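Local coordinates for Lmo2470 protein (Listeria monocytogenes EGD-e, PDB 5HL3), which is a calcium-binding leucine-rich-repeat internalin that interacts with host afadin and facilitates crossing of the basement membrane by the bacterium, at residues Pro11-Asp16 against Asn37-Gln42; Val17-Gly22 against Met63-Arg68; Ile185-Asn190 against Asp209-Pro214. All coordinates share one frame; numbering follows the deposited sequence.

Interaction 1: residues Pro11-Asp16 against Asn37-Gln42. With CA (calcium ion), chain C.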
ATOM      1  N   PRO A  11      -3.525   3.719  47.004  1.00 12.68           N
ATOM      2  CA  PRO A  11      -4.616   4.243  46.205  1.00 12.57           C
ATOM      3  C   PRO A  11      -4.569   5.752  46.025  1.00 12.74           C
ATOM      4  O   PRO A  11      -3.969   6.464  46.834  1.00 13.04           O
ATOM      5  CB  PRO A  11      -5.882   3.852  47.019  1.00 12.74           C
ATOM      6  CG  PRO A  11      -5.433   2.742  47.918  1.00 12.81           C
ATOM      7  CD  PRO A  11      -4.008   3.073  48.243  1.00 12.88           C
ATOM      8  N   ALA A  12      -5.208   6.232  44.964  1.00 12.62           N
ATOM      9  CA  ALA A  12      -5.259   7.675  44.669  1.00 12.84           C
ATOM     10  C   ALA A  12      -6.366   7.995  43.698  1.00 12.78           C
ATOM     11  O   ALA A  12      -6.699   7.157  42.856  1.00 12.48           O
ATOM     12  CB  ALA A  12      -3.921   8.141  44.066  1.00 12.82           C
ATOM     13  N   PRO A  13      -6.896   9.234  43.754  1.00 13.13           N
ATOM     14  CA  PRO A  13      -7.821   9.676  42.692  1.00 13.14           C
ATOM     15  C   PRO A  13      -7.169   9.586  41.308  1.00 12.80           C
ATOM     16  O   PRO A  13      -5.990   9.856  41.147  1.00 12.76           O
ATOM     17  CB  PRO A  13      -8.099  11.145  43.066  1.00 13.67           C
ATOM     18  CG  PRO A  13      -7.930  11.163  44.552  1.00 13.97           C
ATOM     19  CD  PRO A  13      -6.748  10.278  44.800  1.00 13.62           C
ATOM     20  N   ILE A  14      -7.984   9.213  40.326  1.00 12.65           N
ATOM     21  CA  ILE A  14      -7.514   9.112  38.926  1.00 12.38           C
ATOM     22  C   ILE A  14      -6.801  10.399  38.483  1.00 12.57           C
ATOM     23  O   ILE A  14      -5.734  10.353  37.842  1.00 12.42           O
ATOM     24  CB  ILE A  14      -8.714   8.766  37.991  1.00 12.35           C
ATOM     25  CG1 ILE A  14      -9.159   7.323  38.212  1.00 12.19           C
ATOM     26  CG2 ILE A  14      -8.354   8.975  36.515  1.00 12.19           C
ATOM     27  CD1 ILE A  14     -10.481   6.987  37.566  1.00 12.34           C
ATOM     28  N   ILE A  15      -7.378  11.540  38.827  1.00 12.99           N
ATOM     29  CA  ILE A  15      -6.833  12.834  38.409  1.00 13.30           C
ATOM     30  C   ILE A  15      -5.464  13.132  39.022  1.00 13.43           C
ATOM     31  O   ILE A  15      -4.716  13.934  38.473  1.00 13.65           O
ATOM     32  CB  ILE A  15      -7.864  13.958  38.685  1.00 13.85           C
ATOM     33  CG1 ILE A  15      -7.481  15.297  38.016  1.00 14.25           C
ATOM     34  CG2 ILE A  15      -8.100  14.147  40.181  1.00 14.20           C
ATOM     35  CD1 ILE A  15      -7.350  15.276  36.520  1.00 14.02           C
ATOM     36  N   ASP A  16      -5.146  12.499  40.152  1.00 13.38           N
ATOM     37  CA  ASP A  16      -3.828  12.660  40.754  1.00 13.55           C
ATOM     38  C   ASP A  16      -2.799  11.727  40.092  1.00 13.19           C
ATOM     39  O   ASP A  16      -1.635  12.118  39.875  1.00 13.40           O
ATOM     40  CB  ASP A  16      -3.886  12.432  42.253  1.00 13.74           C
ATOM     41  CG  ASP A  16      -4.752  13.483  42.982  1.00 14.59           C
ATOM     42  OD1 ASP A  16      -4.913  14.623  42.496  1.00 15.99           O
ATOM     43  OD2 ASP A  16      -5.192  13.128  44.046  1.00 15.23           O
ATOM     44  N   ASN A  37     -12.397  11.982  39.753  1.00 14.26           N
ATOM     45  CA  ASN A  37     -12.089  12.093  41.180  1.00 14.45           C
ATOM     46  C   ASN A  37     -12.129  10.761  41.881  1.00 14.18           C
ATOM     47  O   ASN A  37     -11.689  10.668  43.023  1.00 14.25           O
ATOM     48  CB  ASN A  37     -13.017  13.084  41.857  1.00 15.20           C
ATOM     49  CG  ASN A  37     -12.850  14.487  41.313  1.00 15.58           C
ATOM     50  OD1 ASN A  37     -11.782  14.880  40.879  1.00 15.35           O
ATOM     51  ND2 ASN A  37     -13.942  15.238  41.282  1.00 16.25           N
ATOM     52  N   ASP A  38     -12.610   9.710  41.214  1.00 13.92           N
ATOM     53  CA  ASP A  38     -12.700   8.397  41.860  1.00 13.76           C
ATOM     54  C   ASP A  38     -11.314   7.836  42.193  1.00 13.30           C
ATOM     55  O   ASP A  38     -10.347   7.970  41.424  1.00 12.97           O
ATOM     56  CB  ASP A  38     -13.439   7.385  40.985  1.00 13.86           C
ATOM     57  CG  ASP A  38     -14.946   7.625  40.912  1.00 14.84           C
ATOM     58  OD1 ASP A  38     -15.538   8.143  41.856  1.00 16.12           O
ATOM     59  OD2 ASP A  38     -15.549   7.238  39.878  1.00 15.86           O
ATOM     60  N   VAL A  39     -11.249   7.189  43.360  1.00 13.37           N
ATOM     61  CA  VAL A  39     -10.015   6.592  43.870  1.00 13.07           C
ATOM     62  C   VAL A  39      -9.831   5.202  43.264  1.00 12.73           C
ATOM     63  O   VAL A  39     -10.754   4.382  43.266  1.00 12.85           O
ATOM     64  CB  VAL A  39     -10.053   6.516  45.405  1.00 13.37           C
ATOM     65  CG1 VAL A  39      -8.881   5.713  45.940  1.00 13.11           C
ATOM     66  CG2 VAL A  39     -10.064   7.933  45.968  1.00 13.77           C
ATOM     67  N   ILE A  40      -8.639   4.980  42.732  1.00 12.39           N
ATOM     68  CA  ILE A  40      -8.255   3.687  42.154  1.00 12.13           C
ATOM     69  C   ILE A  40      -7.083   3.087  42.899  1.00 12.06           C
ATOM     70  O   ILE A  40      -6.292   3.782  43.526  1.00 12.12           O
ATOM     71  CB  ILE A  40      -7.914   3.793  40.653  1.00 11.90           C
ATOM     72  CG1 ILE A  40      -6.802   4.814  40.384  1.00 11.81           C
ATOM     73  CG2 ILE A  40      -9.177   4.062  39.858  1.00 12.02           C
ATOM     74  CD1 ILE A  40      -6.146   4.634  39.027  1.00 11.60           C
ATOM     75  N   ASP A  41      -6.982   1.755  42.813  1.00 12.00           N
ATOM     76  CA  ASP A  41      -5.857   1.036  43.407  1.00 11.99           C
ATOM     77  C   ASP A  41      -5.215   0.144  42.348  1.00 11.85           C
ATOM     78  O   ASP A  41      -5.634   0.110  41.198  1.00 11.74           O
ATOM     79  CB  ASP A  41      -6.279   0.270  44.663  1.00 12.22           C
ATOM     80  CG  ASP A  41      -7.345  -0.771  44.431  1.00 12.46           C
ATOM     81  OD1 ASP A  41      -7.535  -1.253  43.298  1.00 12.60           O
ATOM     82  OD2 ASP A  41      -8.030  -1.147  45.440  1.00 13.48           O
ATOM     83  N   GLN A  42      -4.169  -0.574  42.722  1.00 11.91           N
ATOM     84  CA  GLN A  42      -3.440  -1.383  41.747  1.00 11.89           C
ATOM     85  C   GLN A  42      -4.331  -2.477  41.143  1.00 11.96           C
ATOM     86  O   GLN A  42      -4.205  -2.807  39.962  1.00 11.92           O
ATOM     87  CB  GLN A  42      -2.154  -1.966  42.354  1.00 12.08           C
ATOM     88  CG  GLN A  42      -1.253  -2.631  41.330  1.00 12.15           C
ATOM     89  CD  GLN A  42      -0.775  -1.666  40.255  1.00 12.00           C
ATOM     90  OE1 GLN A  42      -0.285  -0.584  40.576  1.00 11.99           O
ATOM     91  NE2 GLN A  42      -0.878  -2.058  39.000  1.00 11.96           N
TER
HETATM   92 CA    CA C 402     -17.662   8.419  42.801  1.00 18.21          CA
HETATM   93  O   HOH W   1     -18.225   7.091  40.703  1.00 37.86           O
HETATM   94  O   HOH W   2     -16.861  10.639  42.814  1.00 19.55           O
HETATM   95  O   HOH W   3     -17.543   6.128  43.296  1.00 35.16           O
HETATM   96  O   HOH W   4     -19.966   7.775  42.972  1.00 34.11           O
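I14 N donates to D38 O at 2.9 Å, and P13 CA lies 3.3 Å from the same oxygen in a CA-H...O contact. This is one rung of a two-stranded antiparallel ribbon, strand 12-13 against strand 39-40, in the N-terminal region whose sequence family belongs to the EF-hand clan. A12 and I40 form its hydrogen-bonded pair. I40 N donates to A12 O at 2.9 Å in an almost straight bond (N-H...O 176°), although the donor stands well above the carbonyl plane; in the return bond, A12 N reaches I40 O in that carbonyl's plane. The next pair, P13 with V39, is non-hydrogen-bonded, as suits a proline without an amide hydrogen, and their CA atoms are only 4.0 Å apart.

P13 and V39 share one face of the ribbon, A12 and I40 the other. V39 has CG1 anti to its backbone N (chi1 171°), which sets that methyl 3.7 Å from P11 CB, while CG2 turns to the ring of P13; the two side chains of P13 and V39 lie alongside each other, pointing the same way. I40 has I14 as its neighbour: I40 CG2 meets I14 CG1 at 3.7 Å, the two isoleucines crossing at about a right angle. I14 continues onto A28 of helix 21-30, joining the ribbon to the longer of the two helices between its strands in sequence. Each strand leads into a helix, with P13 and D41 at the N-cap positions.

The CB of D38 heads away from strand 12-13, and its carboxylate reaches the calcium ion. OD2 accepts from S35 N, fixing the carboxylate, and from a water that also binds the calcium ion, whereas OD1 binds that ion directly at 2.3 Å.

Interaction 2: residues Val17-Gly22 against Met63-Arg68; sequences VFPDDG and MQLLER
V17 ends the short helix 14-17, and its carbonyl oxygen is met by R68 from the 3-10 segment 65-68. R68 NE donates to V17 O at 2.8 Å (N-H...O 154°); the oxygen lies close to the guanidinium plane, whereas NE stands above the plane of the carbonyl. A bend at chi3 (65°) turns the arginine chain back over the helix end, where NH2 also bonds D16 O.

F18 is the first residue to leave helical geometry. Its ring is backed by V17 CG1, 3.5 Å above the ring centre, and its CE1 touches L66 CD2 at 4.1 Å, next to L23 and M27 of helix 21-30. P19 follows as the centre of an inverse gamma turn, closed by D20 N to F18 O. Its CD and CG lie over one face of the R68 guanidinium, with CD 3.5 Å from R68 NE, and its ring also borders the methyls of L65. D20 then directs its CB at L65 CD1, 3.8 Å away, while its carboxylate OD2 caps L23 N at the start of helix 21-30.

The contact therefore pairs an apolar strip with one cationic group. Two carbonyls accept N-H groups of R68 at the C-terminal end of a short helix, whose partial negative charge is probably complemented by the arginine's positive one, while P19 shields one guanidinium face.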
ATOM      1  N   VAL A  17      -3.219  10.519  39.698  1.00 12.73           N
ATOM      2  CA  VAL A  17      -2.317   9.597  38.996  1.00 12.46           C
ATOM      3  C   VAL A  17      -2.016  10.091  37.581  1.00 12.45           C
ATOM      4  O   VAL A  17      -0.882  10.008  37.123  1.00 12.53           O
ATOM      5  CB  VAL A  17      -2.966   8.190  38.907  1.00 12.08           C
ATOM      6  CG1 VAL A  17      -2.040   7.214  38.178  1.00 11.90           C
ATOM      7  CG2 VAL A  17      -3.333   7.651  40.297  1.00 12.13           C
ATOM      8  N   PHE A  18      -3.022  10.658  36.941  1.00 12.45           N
ATOM      9  CA  PHE A  18      -2.945  11.097  35.537  1.00 12.44           C
ATOM     10  C   PHE A  18      -3.339  12.585  35.483  1.00 12.86           C
ATOM     11  O   PHE A  18      -4.460  12.914  35.130  1.00 12.88           O
ATOM     12  CB  PHE A  18      -3.917  10.265  34.707  1.00 12.11           C
ATOM     13  CG  PHE A  18      -3.686   8.776  34.810  1.00 11.80           C
ATOM     14  CD1 PHE A  18      -2.580   8.166  34.232  1.00 11.73           C
ATOM     15  CD2 PHE A  18      -4.594   7.974  35.463  1.00 11.67           C
ATOM     16  CE1 PHE A  18      -2.398   6.786  34.311  1.00 11.54           C
ATOM     17  CE2 PHE A  18      -4.427   6.582  35.529  1.00 11.47           C
ATOM     18  CZ  PHE A  18      -3.326   5.992  34.940  1.00 11.41           C
ATOM     19  N   PRO A  19      -2.407  13.483  35.809  1.00 13.27           N
ATOM     20  CA  PRO A  19      -2.737  14.907  36.005  1.00 13.81           C
ATOM     21  C   PRO A  19      -2.831  15.687  34.687  1.00 13.98           C
ATOM     22  O   PRO A  19      -2.038  16.574  34.398  1.00 14.43           O
ATOM     23  CB  PRO A  19      -1.601  15.397  36.915  1.00 14.25           C
ATOM     24  CG  PRO A  19      -0.459  14.551  36.519  1.00 14.03           C
ATOM     25  CD  PRO A  19      -1.041  13.190  36.266  1.00 13.39           C
ATOM     26  N   ASP A  20      -3.859  15.364  33.930  1.00 13.70           N
ATOM     27  CA  ASP A  20      -4.160  16.012  32.657  1.00 13.89           C
ATOM     28  C   ASP A  20      -5.630  15.761  32.414  1.00 13.93           C
ATOM     29  O   ASP A  20      -6.089  14.614  32.539  1.00 13.29           O
ATOM     30  CB  ASP A  20      -3.333  15.434  31.520  1.00 13.74           C
ATOM     31  CG  ASP A  20      -3.736  16.022  30.178  1.00 13.98           C
ATOM     32  OD1 ASP A  20      -3.348  17.192  29.916  1.00 14.82           O
ATOM     33  OD2 ASP A  20      -4.460  15.350  29.399  1.00 13.80           O
ATOM     34  N   ASP A  21      -6.378  16.783  32.054  1.00 14.72           N
ATOM     35  CA  ASP A  21      -7.834  16.627  31.967  1.00 15.23           C
ATOM     36  C   ASP A  21      -8.251  15.559  30.965  1.00 14.24           C
ATOM     37  O   ASP A  21      -9.058  14.686  31.288  1.00 14.03           O
ATOM     38  CB  ASP A  21      -8.515  17.965  31.685  1.00 16.96           C
ATOM     39  CG  ASP A  21      -8.420  18.947  32.890  1.00 18.79           C
ATOM     40  OD1 ASP A  21      -8.128  18.549  34.037  1.00 20.51           O
ATOM     41  OD2 ASP A  21      -8.667  20.141  32.682  1.00 22.97           O
ATOM     42  N   GLY A  22      -7.697  15.594  29.749  1.00 13.80           N
ATOM     43  CA  GLY A  22      -8.068  14.647  28.740  1.00 13.30           C
ATOM     44  C   GLY A  22      -7.617  13.248  29.057  1.00 12.80           C
ATOM     45  O   GLY A  22      -8.356  12.291  28.839  1.00 12.61           O
HETATM   46  N   MSE A  63       0.476  12.265  27.252  1.00 13.21           N
HETATM   47  CA  MSE A  63       0.450  10.818  27.080  1.00 13.01           C
HETATM   48  C   MSE A  63       1.577  10.173  27.864  1.00 13.13           C
HETATM   49  O   MSE A  63       1.443   9.048  28.334  1.00 12.62           O
HETATM   50  CB  MSE A  63       0.525  10.467  25.580  1.00 13.31           C
HETATM   51  CG  MSE A  63       0.146   9.000  25.306  1.00 13.32           C
HETATM   52 SE   MSE A  63      -1.750   8.568  25.664  1.00 14.02          SE
HETATM   53  CE  MSE A  63      -2.446   8.913  23.865  1.00 13.76           C
ATOM     54  N   GLN A  64       2.707  10.863  28.007  1.00 13.69           N
ATOM     55  CA  GLN A  64       3.845  10.362  28.784  1.00 14.33           C
ATOM     56  C   GLN A  64       3.482  10.089  30.253  1.00 13.52           C
ATOM     57  O   GLN A  64       4.146   9.277  30.909  1.00 13.36           O
ATOM     58  CB  GLN A  64       4.961  11.402  28.739  1.00 15.98           C
ATOM     59  CG  GLN A  64       6.271  10.946  29.321  1.00 17.94           C
ATOM     60  CD  GLN A  64       7.116  10.225  28.312  1.00 19.68           C
ATOM     61  OE1 GLN A  64       7.142  10.601  27.101  1.00 22.82           O
ATOM     62  NE2 GLN A  64       7.879   9.255  28.781  1.00 21.52           N
ATOM     63  N   LEU A  65       2.443  10.749  30.770  1.00 13.12           N
ATOM     64  CA  LEU A  65       2.004  10.543  32.151  1.00 12.97           C
ATOM     65  C   LEU A  65       1.553   9.105  32.400  1.00 12.54           C
ATOM     66  O   LEU A  65       1.413   8.709  33.546  1.00 12.46           O
ATOM     67  CB  LEU A  65       0.883  11.508  32.539  1.00 12.95           C
ATOM     68  CG  LEU A  65       1.220  13.010  32.445  1.00 13.49           C
ATOM     69  CD1 LEU A  65      -0.067  13.822  32.501  1.00 13.48           C
ATOM     70  CD2 LEU A  65       2.193  13.428  33.548  1.00 13.95           C
ATOM     71  N   LEU A  66       1.315   8.325  31.354  1.00 12.32           N
ATOM     72  CA  LEU A  66       1.014   6.908  31.543  1.00 12.05           C
ATOM     73  C   LEU A  66       2.129   6.154  32.255  1.00 12.24           C
ATOM     74  O   LEU A  66       1.874   5.098  32.866  1.00 12.09           O
ATOM     75  CB  LEU A  66       0.713   6.227  30.194  1.00 11.94           C
ATOM     76  CG  LEU A  66      -0.586   6.576  29.508  1.00 11.74           C
ATOM     77  CD1 LEU A  66      -0.642   5.915  28.136  1.00 11.75           C
ATOM     78  CD2 LEU A  66      -1.810   6.172  30.315  1.00 11.51           C
ATOM     79  N   GLU A  67       3.342   6.703  32.264  1.00 12.66           N
ATOM     80  CA  GLU A  67       4.450   6.041  32.984  1.00 12.96           C
ATOM     81  C   GLU A  67       4.293   6.132  34.515  1.00 12.94           C
ATOM     82  O   GLU A  67       5.060   5.526  35.247  1.00 13.18           O
ATOM     83  CB  GLU A  67       5.793   6.596  32.555  1.00 13.92           C
ATOM     84  CG  GLU A  67       6.055   8.017  33.031  1.00 14.85           C
ATOM     85  CD  GLU A  67       7.185   8.708  32.307  1.00 16.22           C
ATOM     86  OE1 GLU A  67       7.944   8.059  31.538  1.00 17.90           O
ATOM     87  OE2 GLU A  67       7.342   9.928  32.489  1.00 17.57           O
ATOM     88  N   ARG A  68       3.283   6.872  34.979  1.00 12.72           N
ATOM     89  CA  ARG A  68       3.007   6.999  36.414  1.00 12.74           C
ATOM     90  C   ARG A  68       2.179   5.842  36.948  1.00 12.38           C
ATOM     91  O   ARG A  68       1.933   5.790  38.143  1.00 12.40           O
ATOM     92  CB  ARG A  68       2.285   8.312  36.689  1.00 12.78           C
ATOM     93  CG  ARG A  68       3.159   9.534  36.363  1.00 13.28           C
ATOM     94  CD  ARG A  68       2.327  10.785  36.157  1.00 13.34           C
ATOM     95  NE  ARG A  68       1.612  11.215  37.365  1.00 13.40           N
ATOM     96  CZ  ARG A  68       2.022  12.161  38.206  1.00 13.90           C
ATOM     97  NH1 ARG A  68       3.192  12.753  38.045  1.00 14.43           N
ATOM     98  NH2 ARG A  68       1.266  12.490  39.235  1.00 13.96           N
TER

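Interaction 3: residues Ile185-Asn190 against Asp209-Pro214. With CA (calcium ion), chain F.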
ATOM      1  N   ILE A 185      11.306  -0.263  -4.269  1.00 12.08           N
ATOM      2  CA  ILE A 185      11.056  -1.105  -3.091  1.00 11.95           C
ATOM      3  C   ILE A 185      12.338  -1.914  -2.828  1.00 12.11           C
ATOM      4  O   ILE A 185      12.988  -2.374  -3.779  1.00 12.25           O
ATOM      5  CB  ILE A 185       9.814  -2.009  -3.349  1.00 11.77           C
ATOM      6  CG1 ILE A 185       9.390  -2.738  -2.087  1.00 11.66           C
ATOM      7  CG2 ILE A 185      10.000  -2.982  -4.471  1.00 11.84           C
ATOM      8  CD1 ILE A 185       8.686  -1.896  -1.053  1.00 11.62           C
ATOM      9  N   PRO A 186      12.742  -2.076  -1.563  1.00 12.13           N
ATOM     10  CA  PRO A 186      13.953  -2.854  -1.321  1.00 12.32           C
ATOM     11  C   PRO A 186      13.869  -4.309  -1.774  1.00 12.32           C
ATOM     12  O   PRO A 186      12.785  -4.901  -1.760  1.00 12.14           O
ATOM     13  CB  PRO A 186      14.074  -2.819   0.213  1.00 12.31           C
ATOM     14  CG  PRO A 186      13.426  -1.530   0.594  1.00 12.21           C
ATOM     15  CD  PRO A 186      12.261  -1.426  -0.330  1.00 12.03           C
ATOM     16  N   ASP A 187      15.024  -4.877  -2.135  1.00 12.56           N
ATOM     17  CA  ASP A 187      15.114  -6.320  -2.374  1.00 12.63           C
ATOM     18  C   ASP A 187      15.259  -6.936  -0.965  1.00 12.66           C
ATOM     19  O   ASP A 187      16.362  -7.239  -0.491  1.00 12.91           O
ATOM     20  CB  ASP A 187      16.308  -6.631  -3.270  1.00 12.92           C
ATOM     21  CG  ASP A 187      16.293  -8.050  -3.793  1.00 13.01           C
ATOM     22  OD1 ASP A 187      15.414  -8.818  -3.372  1.00 12.88           O
ATOM     23  OD2 ASP A 187      17.167  -8.364  -4.627  1.00 13.26           O
ATOM     24  N   PHE A 188      14.115  -7.068  -0.291  1.00 12.44           N
ATOM     25  CA  PHE A 188      14.129  -7.377   1.151  1.00 12.45           C
ATOM     26  C   PHE A 188      14.963  -8.608   1.468  1.00 12.71           C
ATOM     27  O   PHE A 188      14.727  -9.671   0.950  1.00 12.76           O
ATOM     28  CB  PHE A 188      12.713  -7.566   1.668  1.00 12.21           C
ATOM     29  CG  PHE A 188      11.916  -6.298   1.757  1.00 12.00           C
ATOM     30  CD1 PHE A 188      12.204  -5.335   2.700  1.00 12.01           C
ATOM     31  CD2 PHE A 188      10.847  -6.077   0.907  1.00 11.84           C
ATOM     32  CE1 PHE A 188      11.468  -4.174   2.768  1.00 11.86           C
ATOM     33  CE2 PHE A 188      10.090  -4.917   0.989  1.00 11.69           C
ATOM     34  CZ  PHE A 188      10.409  -3.960   1.917  1.00 11.70           C
ATOM     35  N   GLN A 189      15.951  -8.442   2.336  1.00 12.91           N
ATOM     36  CA  GLN A 189      16.890  -9.503   2.665  1.00 13.22           C
ATOM     37  C   GLN A 189      16.511 -10.402   3.820  1.00 13.26           C
ATOM     38  O   GLN A 189      16.892 -11.569   3.828  1.00 13.49           O
ATOM     39  CB  GLN A 189      18.259  -8.877   3.045  1.00 13.50           C
ATOM     40  CG  GLN A 189      18.951  -8.080   1.951  1.00 13.59           C
ATOM     41  CD  GLN A 189      20.319  -7.600   2.384  1.00 13.93           C
ATOM     42  OE1 GLN A 189      20.622  -7.559   3.578  1.00 14.04           O
ATOM     43  NE2 GLN A 189      21.175  -7.288   1.422  1.00 14.14           N
ATOM     44  N   ASN A 190      15.767  -9.882   4.797  1.00 13.07           N
ATOM     45  CA  ASN A 190      15.638 -10.575   6.084  1.00 13.17           C
ATOM     46  C   ASN A 190      14.224 -10.694   6.585  1.00 12.92           C
ATOM     47  O   ASN A 190      14.010 -10.806   7.801  1.00 12.95           O
ATOM     48  CB  ASN A 190      16.514  -9.845   7.144  1.00 13.33           C
ATOM     49  CG  ASN A 190      17.958  -9.647   6.684  1.00 13.63           C
ATOM     50  OD1 ASN A 190      18.411  -8.520   6.543  1.00 13.62           O
ATOM     51  ND2 ASN A 190      18.655 -10.729   6.429  1.00 13.92           N
ATOM     52  N   ASP A 209      14.001  -8.548  -8.547  1.00 12.85           N
ATOM     53  CA  ASP A 209      13.619  -9.945  -8.739  1.00 12.91           C
ATOM     54  C   ASP A 209      13.857 -10.572  -7.386  1.00 12.92           C
ATOM     55  O   ASP A 209      14.892 -11.185  -7.131  1.00 13.16           O
ATOM     56  CB  ASP A 209      14.491 -10.592  -9.809  1.00 13.20           C
ATOM     57  CG  ASP A 209      14.105 -12.027 -10.094  1.00 13.31           C
ATOM     58  OD1 ASP A 209      13.035 -12.494  -9.633  1.00 13.16           O
ATOM     59  OD2 ASP A 209      14.872 -12.715 -10.806  1.00 13.99           O
ATOM     60  N   PHE A 210      12.889 -10.378  -6.509  1.00 12.70           N
ATOM     61  CA  PHE A 210      13.095 -10.643  -5.081  1.00 12.69           C
ATOM     62  C   PHE A 210      13.887 -11.863  -4.772  1.00 12.95           C
ATOM     63  O   PHE A 210      13.515 -12.983  -5.141  1.00 13.05           O
ATOM     64  CB  PHE A 210      11.783 -10.684  -4.312  1.00 12.46           C
ATOM     65  CG  PHE A 210      11.018  -9.395  -4.362  1.00 12.22           C
ATOM     66  CD1 PHE A 210      11.452  -8.259  -3.634  1.00 12.16           C
ATOM     67  CD2 PHE A 210       9.844  -9.271  -5.097  1.00 12.10           C
ATOM     68  CE1 PHE A 210      10.741  -7.090  -3.674  1.00 11.99           C
ATOM     69  CE2 PHE A 210       9.149  -8.101  -5.130  1.00 11.93           C
ATOM     70  CZ  PHE A 210       9.576  -7.011  -4.409  1.00 11.87           C
ATOM     71  N   GLN A 211      14.961 -11.628  -4.011  1.00 13.09           N
ATOM     72  CA  GLN A 211      15.894 -12.669  -3.690  1.00 13.41           C
ATOM     73  C   GLN A 211      15.526 -13.562  -2.485  1.00 13.44           C
ATOM     74  O   GLN A 211      16.061 -14.667  -2.356  1.00 13.73           O
ATOM     75  CB  GLN A 211      17.300 -12.055  -3.461  1.00 13.62           C
ATOM     76  CG  GLN A 211      17.422 -11.212  -2.206  1.00 13.52           C
ATOM     77  CD  GLN A 211      18.607 -10.241  -2.202  1.00 13.69           C
ATOM     78  OE1 GLN A 211      19.682 -10.536  -2.733  1.00 14.01           O
ATOM     79  NE2 GLN A 211      18.418  -9.104  -1.540  1.00 13.53           N
ATOM     80  N   ASN A 212      14.655 -13.105  -1.598  1.00 13.19           N
ATOM     81  CA  ASN A 212      14.375 -13.910  -0.390  1.00 13.26           C
ATOM     82  C   ASN A 212      12.951 -13.743   0.149  1.00 12.98           C
ATOM     83  O   ASN A 212      12.733 -13.467   1.342  1.00 12.90           O
ATOM     84  CB  ASN A 212      15.395 -13.562   0.704  1.00 13.40           C
ATOM     85  CG  ASN A 212      15.380 -14.556   1.847  1.00 13.58           C
ATOM     86  OD1 ASN A 212      15.028 -15.721   1.653  1.00 13.94           O
ATOM     87  ND2 ASN A 212      15.754 -14.111   3.045  1.00 13.61           N
ATOM     88  N   LEU A 213      11.977 -13.956  -0.720  1.00 12.86           N
ATOM     89  CA  LEU A 213      10.557 -13.962  -0.325  1.00 12.66           C
ATOM     90  C   LEU A 213       9.904 -15.294  -0.720  1.00 12.82           C
ATOM     91  O   LEU A 213       8.942 -15.329  -1.484  1.00 12.72           O
ATOM     92  CB  LEU A 213       9.817 -12.771  -0.944  1.00 12.38           C
ATOM     93  CG  LEU A 213      10.282 -11.383  -0.502  1.00 12.24           C
ATOM     94  CD1 LEU A 213       9.514 -10.273  -1.204  1.00 12.03           C
ATOM     95  CD2 LEU A 213      10.220 -11.169   1.015  1.00 12.20           C
ATOM     96  N   PRO A 214      10.401 -16.398  -0.165  1.00 13.10           N
ATOM     97  CA  PRO A 214       9.908 -17.737  -0.551  1.00 13.33           C
ATOM     98  C   PRO A 214       8.479 -18.063  -0.141  1.00 13.29           C
ATOM     99  O   PRO A 214       7.931 -19.057  -0.646  1.00 13.73           O
ATOM    100  CB  PRO A 214      10.884 -18.685   0.161  1.00 13.68           C
ATOM    101  CG  PRO A 214      11.341 -17.912   1.351  1.00 13.57           C
ATOM    102  CD  PRO A 214      11.440 -16.490   0.890  1.00 13.26           C
TER
HETATM  103 CA    CA F 405      20.357  -7.409   5.981  1.00 10.91          CA
HETATM  104  O   HOH W   5      13.790 -10.358  -1.515  1.00 12.00           O
HETATM  105  O   HOH W   6      17.470 -10.188  -6.655  1.00 14.55           O
HETATM  106  O   HOH W   7      13.525 -11.290   2.932  1.00 11.54           O
HETATM  107  O   HOH W   8      19.849  -6.285  -1.226  1.00 16.16           O
HETATM  108  O   HOH W   9      18.954  -5.681   4.969  1.00 13.43           O
HETATM  109  O   HOH W  10      22.415  -6.108   5.843  1.00 12.06           O
HETATM  110  O   HOH W  11      21.510  -8.328   7.978  1.00 14.99           O
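D187 and Q211 carry the tight half of this contact in the leucine-rich-repeat solenoid, between two successive coils that share the sequence P-D-F-Q-N (186-190 and 208-212) in the loop between parallel strands. Q211 N donates to D187 OD1 at 2.9 Å (N-H...O 168°), using the syn lone pair of that oxygen. The carboxylate then lies stacked on the Q211 amide, their planes 19° apart, and Q211 NE2 reaches past it to D187 O at 3.0 Å, from above that carbonyl's plane. Q211 can fold back over D187 because its CG sits between the backbone N and the carbonyl carbon (chi1 69°), with an extended chain beyond. D187 O is also held by N165 ND2 of the preceding coil.

Inward from this polar grip the packing is apolar. The F210 ring presents its edge to P186 O, with CE1 3.6 Å away, and its CZ meets I185 CG2; one ring face is covered by L213 CD1 from its own segment.

Around and beyond this grip, water does much of the joining. One molecule gives its hydrogens to D187 OD1 and F188 O and accepts from N212 N; a second links F188 O to N212 O, and a third bridges D187 OD2 and D209 O. A direct bond survives here as well, N212 ND2 to Q189 O at 2.9 Å. On the solvent side, Q189 and Q211 cross with their amides steeply inclined to each other and share a water through their NE2 atoms. Q189 spends its other amide atom on calcium: OE1 binds the ion at 2.4 Å, beside N190 OD1 at 2.3 Å, three waters and N167 OD1 from the coil before.

How the interactions relate
Interactions 1 and 2 form one continuous structure in the N-terminal region, their centres 12 Å apart and their segments alternating along the chain. They share the R68-D16 connection, R68 NH2 to D16 O at 3.0 Å, and A12 CB packs on V17 CG2 at 3.8 Å, so the ribbon, helix 14-17 and the 3-10 segment are directly joined. Interaction 3 lies within the leucine-rich-repeat solenoid, well away from both, its nearest atoms about 36 Å from interaction 1 and about 28 Å from interaction 2. Interactions 1 and 3 each hold a calcium ion at their margin, through D38 in one and Q189 with N190 in the other, in separate sites.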